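Side-chain contact in protein LST4 (Kluyveromyces lactis, PDB 4ZY8), which is probably involved in amino acid uptake and in protein trafficking from the Golgi to the plasma membrane, its longin domain being the part described here: residues 112-115 with 116-120. Residues are numbered along the deposited sequence; the frame is centred on the assembly and turned at random. Where two conformers were deposited one is given.
Sequences ECWP and HISSF
Cys113, Trp114 and Pro115 meet His116, Ile117, Ser118 and Ser119 in a local contact across the first two turns of helix 114-134. This is one of the helices of the Lst4 longin domain, and it follows closely on the short helix 107-112. Cys113 sits at the N-cap, and its carbonyl opens the helical bonding. Cys113 O accepts a hydrogen bond from Ile117 N at 3.2 Å, close to straight at 162°. It also takes a weak, bent one from His116 N, and lies in plane at the edge of the His116 ring. The next bond, from Ser118 N to Trp114 O, is shorter at 2.8 Å and nearly linear. Ser119 N reaches Pro115 O only weakly.

The Trp114 indole runs forward along the helix, toward Ser118. Chi1 (-174°) puts CG beside the carbonyl carbon, and chi2 (-108°) turns one face to Ser118 CB, a CH-pi contact 4.0 Å from the centroid of the five-membered ring. At the six-membered ring, Trp114 CZ3 touches Ile117 CG2 at 3.9 Å, the two side chains crossing at about a right angle. Trp114 and Ser118 also touch Asp69 of strand 68-74, while His116 touches Leu166 of helix 150-166. Pro115 falls where an N-H would have no acceptor four residues back in this helix, so lacking one breaks no helical bond. The backbone bonds thus set the helix, while Ser118 CB and Ile117 CG2 keep the indole along its side, next to Asp69.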
ATOM      1  N   GLU A 112      15.989  -7.902  -0.258  1.00 36.36           N
ATOM      2  CA  GLU A 112      16.783  -8.421  -1.381  1.00 42.17           C
ATOM      3  C   GLU A 112      16.121  -8.164  -2.735  1.00 39.01           C
ATOM      4  O   GLU A 112      16.792  -7.862  -3.716  1.00 40.64           O
ATOM      5  CB  GLU A 112      17.009  -9.929  -1.235  1.00 42.85           C
ATOM      6  CG  GLU A 112      18.131 -10.311  -0.294  1.00 48.64           C
ATOM      7  CD  GLU A 112      18.074 -11.777   0.088  1.00 57.01           C
ATOM      8  OE1 GLU A 112      17.136 -12.474  -0.378  1.00 55.88           O
ATOM      9  OE2 GLU A 112      18.953 -12.224   0.866  1.00 59.12           O
ATOM     10  N   CYS A 113      14.801  -8.285  -2.776  1.00 35.61           N
ATOM     11  CA  CYS A 113      14.048  -8.149  -4.021  0.88 36.80           C
ATOM     12  C   CYS A 113      13.473  -6.751  -4.216  1.00 34.86           C
ATOM     13  O   CYS A 113      12.710  -6.540  -5.149  1.00 35.03           O
ATOM     14  CB  CYS A 113      12.886  -9.165  -4.065  0.88 38.51           C
ATOM     15  SG  CYS A 113      13.392 -10.903  -4.326  0.88 62.58           S
ATOM     16  N   TRP A 114      13.830  -5.804  -3.347  1.00 33.88           N
ATOM     17  CA  TRP A 114      13.169  -4.487  -3.352  1.00 32.26           C
ATOM     18  C   TRP A 114      13.129  -3.791  -4.719  1.00 32.51           C
ATOM     19  O   TRP A 114      12.125  -3.160  -5.050  1.00 33.56           O
ATOM     20  CB  TRP A 114      13.812  -3.523  -2.339  1.00 39.55           C
ATOM     21  CG  TRP A 114      13.009  -2.259  -2.289  1.00 41.95           C
ATOM     22  CD1 TRP A 114      13.360  -1.039  -2.784  1.00 36.89           C
ATOM     23  CD2 TRP A 114      11.677  -2.121  -1.783  1.00 36.24           C
ATOM     24  NE1 TRP A 114      12.339  -0.140  -2.592  1.00 42.69           N
ATOM     25  CE2 TRP A 114      11.292  -0.781  -1.979  1.00 38.75           C
ATOM     26  CE3 TRP A 114      10.771  -3.001  -1.178  1.00 39.92           C
ATOM     27  CZ2 TRP A 114      10.047  -0.293  -1.584  1.00 40.42           C
ATOM     28  CZ3 TRP A 114       9.534  -2.514  -0.783  1.00 41.60           C
ATOM     29  CH2 TRP A 114       9.186  -1.168  -0.990  1.00 38.88           C
ATOM     30  N   PRO A 115      14.219  -3.858  -5.515  1.00 37.39           N
ATOM     31  CA  PRO A 115      14.086  -3.196  -6.823  1.00 32.93           C
ATOM     32  C   PRO A 115      12.943  -3.784  -7.662  1.00 28.66           C
ATOM     33  O   PRO A 115      12.353  -3.073  -8.461  1.00 27.53           O
ATOM     34  CB  PRO A 115      15.435  -3.463  -7.496  1.00 40.03           C
ATOM     35  CG  PRO A 115      16.372  -3.687  -6.361  1.00 42.31           C
ATOM     36  CD  PRO A 115      15.572  -4.405  -5.321  1.00 32.39           C
ATOM     37  N   HIS A 116      12.660  -5.071  -7.508  1.00 27.93           N
ATOM     38  CA  HIS A 116      11.514  -5.656  -8.212  1.00 29.32           C
ATOM     39  C   HIS A 116      10.193  -5.153  -7.634  1.00 23.80           C
ATOM     40  O   HIS A 116       9.326  -4.717  -8.369  1.00 27.53           O
ATOM     41  CB  HIS A 116      11.547  -7.181  -8.152  1.00 29.14           C
ATOM     42  CG  HIS A 116      12.680  -7.794  -8.932  1.00 35.19           C
ATOM     43  ND1 HIS A 116      13.847  -8.223  -8.321  1.00 33.99           N
ATOM     44  CD2 HIS A 116      12.810  -8.072 -10.238  1.00 29.97           C
ATOM     45  CE1 HIS A 116      14.648  -8.727  -9.247  1.00 35.68           C
ATOM     46  NE2 HIS A 116      14.046  -8.658 -10.416  1.00 38.53           N
ATOM     47  N   ILE A 117      10.077  -5.194  -6.318  1.00 24.79           N
ATOM     48  CA  ILE A 117       8.844  -4.813  -5.639  1.00 27.98           C
ATOM     49  C   ILE A 117       8.523  -3.341  -5.921  1.00 26.98           C
ATOM     50  O   ILE A 117       7.416  -3.017  -6.319  1.00 28.10           O
ATOM     51  CB  ILE A 117       8.942  -5.020  -4.113  1.00 29.11           C
ATOM     52  CG1 ILE A 117       9.428  -6.444  -3.768  1.00 36.21           C
ATOM     53  CG2 ILE A 117       7.624  -4.639  -3.419  1.00 30.53           C
ATOM     54  CD1 ILE A 117       8.690  -7.526  -4.459  1.00 28.41           C
ATOM     55  N   SER A 118       9.527  -2.477  -5.782  1.00 26.97           N
ATOM     56  CA  SER A 118       9.371  -1.038  -6.018  1.00 29.70           C
ATOM     57  C   SER A 118       8.882  -0.734  -7.421  1.00 29.27           C
ATOM     58  O   SER A 118       8.017   0.121  -7.636  1.00 30.28           O
ATOM     59  CB  SER A 118      10.699  -0.317  -5.782  1.00 32.27           C
ATOM     60  OG  SER A 118      10.557   1.042  -6.106  1.00 39.64           O
ATOM     61  N   SER A 119       9.416  -1.458  -8.389  1.00 25.78           N
ATOM     62  CA  SER A 119       8.939  -1.298  -9.758  1.00 27.17           C
ATOM     63  C   SER A 119       7.458  -1.774  -9.930  1.00 24.77           C
ATOM     64  O   SER A 119       6.681  -1.164 -10.665  1.00 26.47           O
ATOM     65  CB  SER A 119       9.881  -2.030 -10.716  1.00 29.54           C
ATOM     66  OG  SER A 119       9.397  -1.964 -12.040  1.00 38.35           O
ATOM     67  N   PHE A 120       7.067  -2.857  -9.271  1.00 27.47           N
ATOM     68  CA  PHE A 120       5.666  -3.297  -9.329  1.00 29.42           C
ATOM     69  C   PHE A 120       4.735  -2.298  -8.603  1.00 26.40           C
ATOM     70  O   PHE A 120       3.603  -2.088  -9.008  1.00 26.64           O
ATOM     71  CB  PHE A 120       5.506  -4.685  -8.716  1.00 24.00           C
ATOM     72  CG  PHE A 120       6.141  -5.791  -9.527  1.00 27.21           C
ATOM     73  CD1 PHE A 120       6.037  -5.812 -10.899  1.00 32.11           C
ATOM     74  CD2 PHE A 120       6.829  -6.820  -8.901  1.00 30.44           C
ATOM     75  CE1 PHE A 120       6.608  -6.844 -11.641  1.00 40.41           C
ATOM     76  CE2 PHE A 120       7.416  -7.858  -9.652  1.00 33.99           C
ATOM     77  CZ  PHE A 120       7.298  -7.863 -11.006  1.00 30.14           C
TER